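Side-chain contacts in ALDH21) (Physcomitrella patens subsp. patens, PDB 5MZ5), which oxidises succinic semialdehyde in an NADP(+)-dependent reaction, as a member of the aldehyde dehydrogenase family: residues A[290-295]-A[306-311]; A[373-378]-A[383-388]; A[409-414]-A[419-424]. All blocks are in the same frame, centred on the assembly; numbering follows the deposited sequence.

Contact 1. Residues A[290-295]-A[306-311]; sequences APCIVD and QRLING
Leu-308 reaches from helix 301-313 onto Cys-292 and Val-294, two residues on one face of strand 290-294. Strand and helix are the first two elements of a beta-alpha-beta unit completed by the parallel strand 323-329, and the contact is a worked example of how such a unit is packed: a single helix residue spans the layer between helix and sheet. The backbones remain well apart, with Cys-292 CA and Leu-308 CA separated by 8.4 Å, and the leucine bridges that gap. Its CB points toward the strand but touches none of it. CG, which chi1 of -68° places across from the carbonyl carbon, is also too far back for close contact, and serves as the fork from which the two methyls spread. Leu-308 CD1 comes to rest 3.8 Å from Val-294 CG2. The other methyl is shared: Leu-308 CD2 lies 3.9 Å from Val-294 CG2 and also 3.9 Å from Cys-292 SG. The forked tip thus straddles one valine methyl, while one prong extends to the sulfur.

All three touching residues are buried and nothing polar passes between the segments. Phe-447 of strand 443-447 closes on both Cys-292 and Leu-308, and Phe-340 of helix 333-345 also packs on the leucine. Farther along the chain from this helix lie Tyr-314 and Cys-320, which bind succinate in crystals of this protein; the side chain of Tyr-314 is about 11 Å from that of Leu-308. At the strand, chi1 of Val-294 (174°) swings CG1 to the far side from the backbone N, and CG2 is therefore the branch that faces the leucine.

Contact 2. Residues A[373-378]-A[383-388]; sequences DWVKEA and GKLLTG
Ala-378 of helix 365-380 is joined to Gly-383, just before strand 384-387, by a backbone hydrogen bond, and Val-375 meets Leu-385 of that strand through an apolar touch. The polar link runs from Gly-383 N to Ala-378 O over 2.9 Å. It is somewhat bent, with an N-H...O angle of 147°, and the donor is tilted 23° from the carbonyl plane. Gly-383 carries no beta carbon, and one in the usual position would clash with Ala-378 O, so the residue is well suited to this close approach.

The apolar part is looser. Val-375 CG1 meets Leu-385 CD1 at 4.3 Å, a light touch. With CG anti to the backbone N (chi1 -175°), Leu-385 turns its tip in toward the helix, although its CB does not point there.

Among the charges, Glu-377 OE2 forms a salt bridge with Lys-381 NZ just past the helix, whereas the ion pair between Lys-376 NZ and Asp-373 OD1 is long. Beyond the turn, strand 384-387 pairs antiparallel with strand 395-402. The bond from Gly-383 N back to Ala-378 O is of the 6→1 kind found in a Schellman motif, and it sits in a glycine turn that leads from helix 365-380 into strand 384-387.

Contact 3. Residues A[409-414]-A[419-424]; sequences NARKEE and VVLLYK
Arg-411 and Tyr-423 meet at a slant, with the guanidinium and phenol planes 73° apart. The touching atoms are aliphatic on the arginine side: Arg-411 CD lies 3.3 Å from Tyr-423 OH, with CG a little farther off. The chain starts with CG anti to the backbone N (chi1 174°) and then bends at chi2 (54°), which carries CD past the hydroxyl. Tyr-423 OH stands at the edge of the guanidinium, in its plane, yet the two are not hydrogen-bonded to each other. The hydroxyl is hydrogen-bonded to Val-404 O, while Arg-411 NH2 forms a salt bridge with Glu-434 and bonds to Asn-437 O. Replacing Arg-411 by an alanine would probably leave the Glu-434 carboxylate without its cationic mate, Asn-437 O without its NH2 donor, and the tyrosine hydroxyl without the packing of CG and CD.

This packing sets the short helix 409-412 against strand 419-425, within a beta-alpha-beta unit that begins with the parallel strand 395-402. Beside the tyrosine, Leu-421 points toward the helix and sets CD1 against the helix backbone. Leu-421 CD1 lies 3.4 Å from Ala-410 O and 3.6 Å from Arg-411 CA, and touches Arg-411 CB at 3.8 Å.

Just past the helix, Glu-413 leaves helical geometry, and Glu-414, which binds NADP(+) in crystals of this protein, follows. Lys-412 leaves the backbone pointing away from the strand, and its chain curls back over its own segment. Lys-412 NZ reaches Glu-413 OE2 at 2.8 Å in a salt bridge using the anti lone pair of that oxygen, and donates a hydrogen bond of 3.3 Å to Asn-409 OD1.

How the contacts relate
Contacts 1, 2 and 3 follow one another along the chain, each closing before the next opens, and all reach one mixed sheet of the catalytic domain of the aldehyde dehydrogenase fold. Its strands run in the order 290-294, 323-329, 419-425, 395-402, 384-387; helices 301-313, 365-380 and 409-412 are the packing partners in contacts 1, 2 and 3. Centres of contacts 1 and 3 are about 13 Å apart, and those of 1 and 2 about 19 Å, without touching. Contacts 2 and 3, about 10 Å apart between centres, do meet: Glu-377 OE1 and Asn-409 ND2 are joined by a probable hydrogen bond of 2.9 Å, and Trp-374 packs on Asn-409, Glu-413 and Glu-414. Helix 365-380 thereby adjoins the segment carrying the NADP(+)-binding Glu-414.

Contact 1. Residues A[290-295]-A[306-311]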
loop_
_atom_site.group_PDB
_atom_site.type_symbol
_atom_site.label_atom_id
_atom_site.label_comp_id
_atom_site.label_asym_id
_atom_site.label_seq_id
_atom_site.Cartn_x
_atom_site.Cartn_y
_atom_site.Cartn_z
ATOM N N ALA A 290 -27.611 7.098 -15.359
ATOM C CA ALA A 290 -26.711 8.143 -14.909
ATOM C C ALA A 290 -27.255 9.573 -14.965
ATOM O O ALA A 290 -27.624 10.088 -16.028
ATOM C CB ALA A 290 -25.394 8.063 -15.656
ATOM N N PRO A 291 -27.231 10.244 -13.793
ATOM C CA PRO A 291 -27.640 11.651 -13.742
ATOM C C PRO A 291 -26.425 12.612 -13.783
ATOM O O PRO A 291 -25.291 12.226 -13.505
ATOM C CB PRO A 291 -28.347 11.731 -12.394
ATOM C CG PRO A 291 -27.594 10.734 -11.531
ATOM C CD PRO A 291 -26.906 9.739 -12.446
ATOM N N CYS A 292 -26.679 13.883 -14.078
ATOM C CA CYS A 292 -25.650 14.922 -14.034
ATOM C C CYS A 292 -26.260 16.179 -13.450
ATOM O O CYS A 292 -27.346 16.569 -13.863
ATOM C CB CYS A 292 -25.028 15.187 -15.407
ATOM S SG CYS A 292 -23.596 16.310 -15.381
ATOM N N ILE A 293 -25.559 16.794 -12.486
ATOM C CA ILE A 293 -25.927 18.067 -11.878
ATOM C C ILE A 293 -25.101 19.175 -12.555
ATOM O O ILE A 293 -23.889 19.042 -12.678
ATOM C CB ILE A 293 -25.709 18.075 -10.338
ATOM C CG1 ILE A 293 -26.664 17.094 -9.636
ATOM C CG2 ILE A 293 -25.871 19.508 -9.765
ATOM C CD1 ILE A 293 -26.512 16.982 -8.107
ATOM N N VAL A 294 -25.764 20.249 -12.994
ATOM C CA VAL A 294 -25.113 21.429 -13.549
ATOM C C VAL A 294 -25.429 22.568 -12.569
ATOM O O VAL A 294 -26.533 23.098 -12.581
ATOM C CB VAL A 294 -25.499 21.743 -15.031
ATOM C CG1 VAL A 294 -24.889 23.075 -15.507
ATOM C CG2 VAL A 294 -25.072 20.606 -15.946
ATOM N N ASP A 295 -24.476 22.877 -11.667
ATOM C CA ASP A 295 -24.632 23.953 -10.679
ATOM C C ASP A 295 -23.782 25.175 -11.029
ATOM O O ASP A 295 -23.915 26.216 -10.403
ATOM C CB ASP A 295 -24.340 23.447 -9.244
ATOM C CG ASP A 295 -25.016 24.265 -8.148
ATOM O OD1 ASP A 295 -26.265 24.255 -8.074
ATOM O OD2 ASP A 295 -24.299 24.878 -7.342
ATOM N N GLN A 306 -20.531 21.057 -24.442
ATOM C CA GLN A 306 -19.808 20.016 -25.185
ATOM C C GLN A 306 -19.714 18.720 -24.396
ATOM O O GLN A 306 -19.900 17.654 -24.970
ATOM C CB GLN A 306 -18.396 20.486 -25.571
ATOM C CG GLN A 306 -18.358 21.484 -26.734
ATOM C CD GLN A 306 -17.048 22.248 -26.859
ATOM O OE1 GLN A 306 -16.028 21.950 -26.215
ATOM N NE2 GLN A 306 -17.047 23.263 -27.718
ATOM N N ARG A 307 -19.436 18.810 -23.073
ATOM C CA ARG A 307 -19.314 17.624 -22.215
ATOM C C ARG A 307 -20.662 16.997 -21.930
ATOM O O ARG A 307 -20.757 15.774 -21.851
ATOM C CB ARG A 307 -18.530 17.938 -20.930
ATOM C CG ARG A 307 -17.101 18.436 -21.212
ATOM C CD ARG A 307 -16.101 17.323 -21.383
ATOM N NE ARG A 307 -16.129 16.729 -22.716
ATOM C CZ ARG A 307 -15.779 15.472 -22.984
ATOM N NH1 ARG A 307 -15.395 14.656 -22.004
ATOM N NH2 ARG A 307 -15.818 15.019 -24.231
ATOM N N LEU A 308 -21.714 17.833 -21.825
ATOM C CA LEU A 308 -23.087 17.353 -21.624
ATOM C C LEU A 308 -23.589 16.633 -22.882
ATOM O O LEU A 308 -24.307 15.633 -22.774
ATOM C CB LEU A 308 -24.019 18.498 -21.254
ATOM C CG LEU A 308 -23.810 19.161 -19.902
ATOM C CD1 LEU A 308 -24.798 20.304 -19.723
ATOM C CD2 LEU A 308 -23.902 18.155 -18.754
ATOM N N ILE A 309 -23.178 17.121 -24.071
ATOM C CA ILE A 309 -23.498 16.506 -25.374
ATOM C C ILE A 309 -22.812 15.128 -25.445
ATOM O O ILE A 309 -23.468 14.139 -25.781
ATOM C CB ILE A 309 -23.109 17.440 -26.565
ATOM C CG1 ILE A 309 -24.059 18.659 -26.666
ATOM C CG2 ILE A 309 -22.982 16.676 -27.919
ATOM C CD1 ILE A 309 -25.590 18.343 -27.100
ATOM N N ASN A 310 -21.507 15.060 -25.067
ATOM C CA ASN A 310 -20.762 13.802 -25.042
ATOM C C ASN A 310 -21.462 12.800 -24.105
ATOM O O ASN A 310 -21.718 11.665 -24.501
ATOM C CB ASN A 310 -19.291 14.022 -24.653
ATOM C CG ASN A 310 -18.510 12.720 -24.533
ATOM O OD1 ASN A 310 -18.157 12.076 -25.524
ATOM N ND2 ASN A 310 -18.323 12.247 -23.314
ATOM N N GLY A 311 -21.824 13.251 -22.912
ATOM C CA GLY A 311 -22.516 12.410 -21.946
ATOM C C GLY A 311 -23.830 11.840 -22.439
ATOM O O GLY A 311 -24.063 10.628 -22.368
#

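Contact 2. Residues A[373-378]-A[383-388]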
loop_
_atom_site.group_PDB
_atom_site.type_symbol
_atom_site.label_atom_id
_atom_site.label_comp_id
_atom_site.label_asym_id
_atom_site.label_seq_id
_atom_site.Cartn_x
_atom_site.Cartn_y
_atom_site.Cartn_z
ATOM N N ASP A 373 -41.001 3.968 -28.409
ATOM C CA ASP A 373 -42.175 3.696 -27.572
ATOM C C ASP A 373 -42.056 4.423 -26.230
ATOM O O ASP A 373 -43.020 5.043 -25.775
ATOM C CB ASP A 373 -42.344 2.178 -27.320
ATOM C CG ASP A 373 -42.726 1.314 -28.508
ATOM O OD1 ASP A 373 -43.240 1.870 -29.516
ATOM O OD2 ASP A 373 -42.514 0.075 -28.433
ATOM N N TRP A 374 -40.864 4.345 -25.598
ATOM C CA TRP A 374 -40.604 4.999 -24.318
ATOM C C TRP A 374 -40.642 6.511 -24.436
ATOM O O TRP A 374 -41.121 7.162 -23.515
ATOM C CB TRP A 374 -39.312 4.488 -23.668
ATOM C CG TRP A 374 -39.447 3.110 -23.083
ATOM C CD1 TRP A 374 -40.498 2.246 -23.232
ATOM C CD2 TRP A 374 -38.488 2.438 -22.262
ATOM N NE1 TRP A 374 -40.250 1.078 -22.554
ATOM C CE2 TRP A 374 -39.021 1.164 -21.952
ATOM C CE3 TRP A 374 -37.208 2.775 -21.775
ATOM C CZ2 TRP A 374 -38.348 0.250 -21.135
ATOM C CZ3 TRP A 374 -36.535 1.858 -20.984
ATOM C CH2 TRP A 374 -37.093 0.606 -20.690
ATOM N N VAL A 375 -40.208 7.069 -25.585
ATOM C CA VAL A 375 -40.270 8.515 -25.841
ATOM C C VAL A 375 -41.753 8.946 -25.925
ATOM O O VAL A 375 -42.145 9.916 -25.260
ATOM C CB VAL A 375 -39.427 8.932 -27.085
ATOM C CG1 VAL A 375 -39.768 10.342 -27.564
ATOM C CG2 VAL A 375 -37.927 8.799 -26.810
ATOM N N LYS A 376 -42.574 8.212 -26.719
ATOM C CA LYS A 376 -44.004 8.496 -26.874
ATOM C C LYS A 376 -44.729 8.385 -25.522
ATOM O O LYS A 376 -45.509 9.269 -25.173
ATOM C CB LYS A 376 -44.661 7.585 -27.932
ATOM C CG LYS A 376 -44.255 7.909 -29.367
ATOM C CD LYS A 376 -45.174 7.254 -30.374
ATOM C CE LYS A 376 -44.467 6.671 -31.572
ATOM N NZ LYS A 376 -44.053 5.257 -31.326
ATOM N N GLU A 377 -44.412 7.341 -24.741
ATOM C CA GLU A 377 -44.986 7.133 -23.415
ATOM C C GLU A 377 -44.629 8.297 -22.466
ATOM O O GLU A 377 -45.501 8.758 -21.732
ATOM C CB GLU A 377 -44.529 5.787 -22.843
ATOM C CG GLU A 377 -45.147 5.417 -21.502
ATOM C CD GLU A 377 -44.241 4.662 -20.546
ATOM O OE1 GLU A 377 -43.268 4.026 -21.013
ATOM O OE2 GLU A 377 -44.521 4.684 -19.325
ATOM N N ALA A 378 -43.363 8.783 -22.512
ATOM C CA ALA A 378 -42.874 9.898 -21.692
ATOM C C ALA A 378 -43.663 11.176 -21.984
ATOM O O ALA A 378 -44.064 11.863 -21.040
ATOM C CB ALA A 378 -41.385 10.120 -21.927
ATOM N N GLY A 383 -44.436 14.599 -20.265
ATOM C CA GLY A 383 -43.123 15.080 -20.691
ATOM C C GLY A 383 -43.196 16.002 -21.899
ATOM O O GLY A 383 -43.973 15.761 -22.827
ATOM N N LYS A 384 -42.391 17.066 -21.899
ATOM C CA LYS A 384 -42.367 18.019 -23.010
ATOM C C LYS A 384 -41.179 17.731 -23.939
ATOM O O LYS A 384 -40.021 17.879 -23.533
ATOM C CB LYS A 384 -42.364 19.480 -22.504
ATOM C CG LYS A 384 -42.500 20.515 -23.620
ATOM C CD LYS A 384 -42.139 21.913 -23.131
ATOM C CE LYS A 384 -41.959 22.886 -24.270
ATOM N NZ LYS A 384 -41.237 24.110 -23.837
ATOM N N LEU A 385 -41.475 17.315 -25.183
ATOM C CA LEU A 385 -40.458 17.018 -26.181
ATOM C C LEU A 385 -39.821 18.323 -26.672
ATOM O O LEU A 385 -40.519 19.191 -27.205
ATOM C CB LEU A 385 -41.075 16.210 -27.338
ATOM C CG LEU A 385 -40.127 15.702 -28.438
ATOM C CD1 LEU A 385 -39.218 14.574 -27.923
ATOM C CD2 LEU A 385 -40.919 15.216 -29.629
ATOM N N LEU A 386 -38.502 18.472 -26.444
ATOM C CA LEU A 386 -37.764 19.674 -26.844
ATOM C C LEU A 386 -37.158 19.550 -28.234
ATOM O O LEU A 386 -37.054 20.556 -28.944
ATOM C CB LEU A 386 -36.700 20.072 -25.811
ATOM C CG LEU A 386 -37.178 20.339 -24.382
ATOM C CD1 LEU A 386 -35.991 20.719 -23.487
ATOM C CD2 LEU A 386 -38.285 21.412 -24.330
ATOM N N THR A 387 -36.769 18.313 -28.621
ATOM C CA THR A 387 -36.187 17.985 -29.932
ATOM C C THR A 387 -36.164 16.463 -30.138
ATOM O O THR A 387 -36.208 15.711 -29.161
ATOM C CB THR A 387 -34.787 18.625 -30.071
ATOM O OG1 THR A 387 -34.349 18.527 -31.424
ATOM C CG2 THR A 387 -33.752 18.027 -29.098
ATOM N N GLY A 388 -36.075 16.039 -31.395
ATOM C CA GLY A 388 -35.983 14.635 -31.785
ATOM C C GLY A 388 -37.210 13.798 -31.497
ATOM O O GLY A 388 -38.339 14.279 -31.625
#

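Contact 3. Residues A[409-414]-A[419-424]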
loop_
_atom_site.group_PDB
_atom_site.type_symbol
_atom_site.label_atom_id
_atom_site.label_comp_id
_atom_site.label_asym_id
_atom_site.label_seq_id
_atom_site.Cartn_x
_atom_site.Cartn_y
_atom_site.Cartn_z
ATOM N N ASN A 409 -41.370 4.884 -18.076
ATOM C CA ASN A 409 -40.259 3.945 -18.296
ATOM C C ASN A 409 -38.953 4.645 -18.644
ATOM O O ASN A 409 -37.892 4.181 -18.219
ATOM C CB ASN A 409 -40.595 2.931 -19.377
ATOM C CG ASN A 409 -41.497 1.827 -18.916
ATOM O OD1 ASN A 409 -41.284 1.206 -17.873
ATOM N ND2 ASN A 409 -42.511 1.529 -19.710
ATOM N N ALA A 410 -39.036 5.766 -19.402
ATOM C CA ALA A 410 -37.884 6.578 -19.804
ATOM C C ALA A 410 -37.165 7.145 -18.567
ATOM O O ALA A 410 -35.951 7.304 -18.607
ATOM C CB ALA A 410 -38.326 7.703 -20.729
ATOM N N ARG A 411 -37.899 7.387 -17.462
ATOM C CA ARG A 411 -37.330 7.905 -16.220
ATOM C C ARG A 411 -36.864 6.793 -15.256
ATOM O O ARG A 411 -35.780 6.890 -14.679
ATOM C CB ARG A 411 -38.315 8.896 -15.544
ATOM C CG ARG A 411 -37.907 9.420 -14.148
ATOM C CD ARG A 411 -36.511 10.054 -14.074
ATOM N NE ARG A 411 -36.167 10.469 -12.709
ATOM C CZ ARG A 411 -35.677 9.665 -11.767
ATOM N NH1 ARG A 411 -35.429 8.391 -12.034
ATOM N NH2 ARG A 411 -35.426 10.133 -10.553
ATOM N N LYS A 412 -37.674 5.746 -15.102
ATOM C CA LYS A 412 -37.455 4.620 -14.196
ATOM C C LYS A 412 -36.364 3.639 -14.666
ATOM O O LYS A 412 -35.588 3.136 -13.843
ATOM C CB LYS A 412 -38.809 3.910 -13.981
ATOM C CG LYS A 412 -38.828 2.710 -13.033
ATOM C CD LYS A 412 -40.263 2.269 -12.658
ATOM C CE LYS A 412 -41.245 2.058 -13.807
ATOM N NZ LYS A 412 -40.905 0.881 -14.654
ATOM N N GLU A 413 -36.317 3.352 -15.976
ATOM C CA GLU A 413 -35.403 2.355 -16.535
ATOM C C GLU A 413 -34.291 2.949 -17.385
ATOM O O GLU A 413 -34.370 4.103 -17.809
ATOM C CB GLU A 413 -36.189 1.336 -17.404
ATOM C CG GLU A 413 -37.463 0.771 -16.800
ATOM C CD GLU A 413 -37.309 -0.062 -15.542
ATOM O OE1 GLU A 413 -36.221 -0.642 -15.322
ATOM O OE2 GLU A 413 -38.297 -0.147 -14.779
ATOM N N GLU A 414 -33.284 2.112 -17.681
ATOM C CA GLU A 414 -32.173 2.427 -18.564
ATOM C C GLU A 414 -32.739 2.466 -19.983
ATOM O O GLU A 414 -33.290 1.470 -20.457
ATOM C CB GLU A 414 -31.088 1.337 -18.449
ATOM C CG GLU A 414 -29.892 1.555 -19.376
ATOM C CD GLU A 414 -28.749 0.593 -19.128
ATOM O OE1 GLU A 414 -29.010 -0.627 -19.098
ATOM O OE2 GLU A 414 -27.593 1.050 -18.970
ATOM N N VAL A 419 -31.318 9.639 -25.714
ATOM C CA VAL A 419 -32.400 10.329 -25.019
ATOM C C VAL A 419 -31.909 10.899 -23.712
ATOM O O VAL A 419 -31.336 10.163 -22.903
ATOM C CB VAL A 419 -33.670 9.437 -24.806
ATOM C CG1 VAL A 419 -34.848 10.269 -24.280
ATOM C CG2 VAL A 419 -34.071 8.715 -26.082
ATOM N N VAL A 420 -32.165 12.206 -23.499
ATOM C CA VAL A 420 -31.807 12.932 -22.280
ATOM C C VAL A 420 -33.053 13.520 -21.627
ATOM O O VAL A 420 -33.834 14.211 -22.282
ATOM C CB VAL A 420 -30.717 14.016 -22.519
ATOM C CG1 VAL A 420 -30.422 14.807 -21.241
ATOM C CG2 VAL A 420 -29.436 13.396 -23.067
ATOM N N LEU A 421 -33.231 13.239 -20.330
ATOM C CA LEU A 421 -34.337 13.774 -19.544
ATOM C C LEU A 421 -33.856 14.980 -18.760
ATOM O O LEU A 421 -33.015 14.847 -17.875
ATOM C CB LEU A 421 -34.965 12.720 -18.626
ATOM C CG LEU A 421 -35.508 11.448 -19.283
ATOM C CD1 LEU A 421 -36.384 10.712 -18.336
ATOM C CD2 LEU A 421 -36.287 11.743 -20.557
ATOM N N LEU A 422 -34.367 16.164 -19.126
ATOM C CA LEU A 422 -34.006 17.447 -18.529
ATOM C C LEU A 422 -34.925 17.845 -17.385
ATOM O O LEU A 422 -36.149 17.740 -17.491
ATOM C CB LEU A 422 -34.003 18.534 -19.625
ATOM C CG LEU A 422 -33.600 19.963 -19.242
ATOM C CD1 LEU A 422 -32.163 20.034 -18.674
ATOM C CD2 LEU A 422 -33.725 20.881 -20.440
ATOM N N TYR A 423 -34.317 18.323 -16.293
ATOM C CA TYR A 423 -35.011 18.784 -15.083
ATOM C C TYR A 423 -34.347 20.030 -14.518
ATOM O O TYR A 423 -33.141 20.241 -14.674
ATOM C CB TYR A 423 -35.014 17.689 -13.992
ATOM C CG TYR A 423 -35.661 16.391 -14.414
ATOM C CD1 TYR A 423 -37.045 16.238 -14.385
ATOM C CD2 TYR A 423 -34.892 15.315 -14.858
ATOM C CE1 TYR A 423 -37.653 15.050 -14.791
ATOM C CE2 TYR A 423 -35.486 14.115 -15.258
ATOM C CZ TYR A 423 -36.870 13.987 -15.223
ATOM O OH TYR A 423 -37.478 12.816 -15.613
ATOM N N LYS A 424 -35.145 20.823 -13.816
ATOM C CA LYS A 424 -34.732 22.033 -13.128
ATOM C C LYS A 424 -34.769 21.741 -11.629
ATOM O O LYS A 424 -35.604 20.956 -11.173
ATOM C CB LYS A 424 -35.722 23.165 -13.454
ATOM C CG LYS A 424 -35.355 24.542 -12.881
ATOM C CD LYS A 424 -36.370 25.658 -13.222
ATOM C CE LYS A 424 -37.771 25.546 -12.676
ATOM N NZ LYS A 424 -38.671 26.556 -13.306
#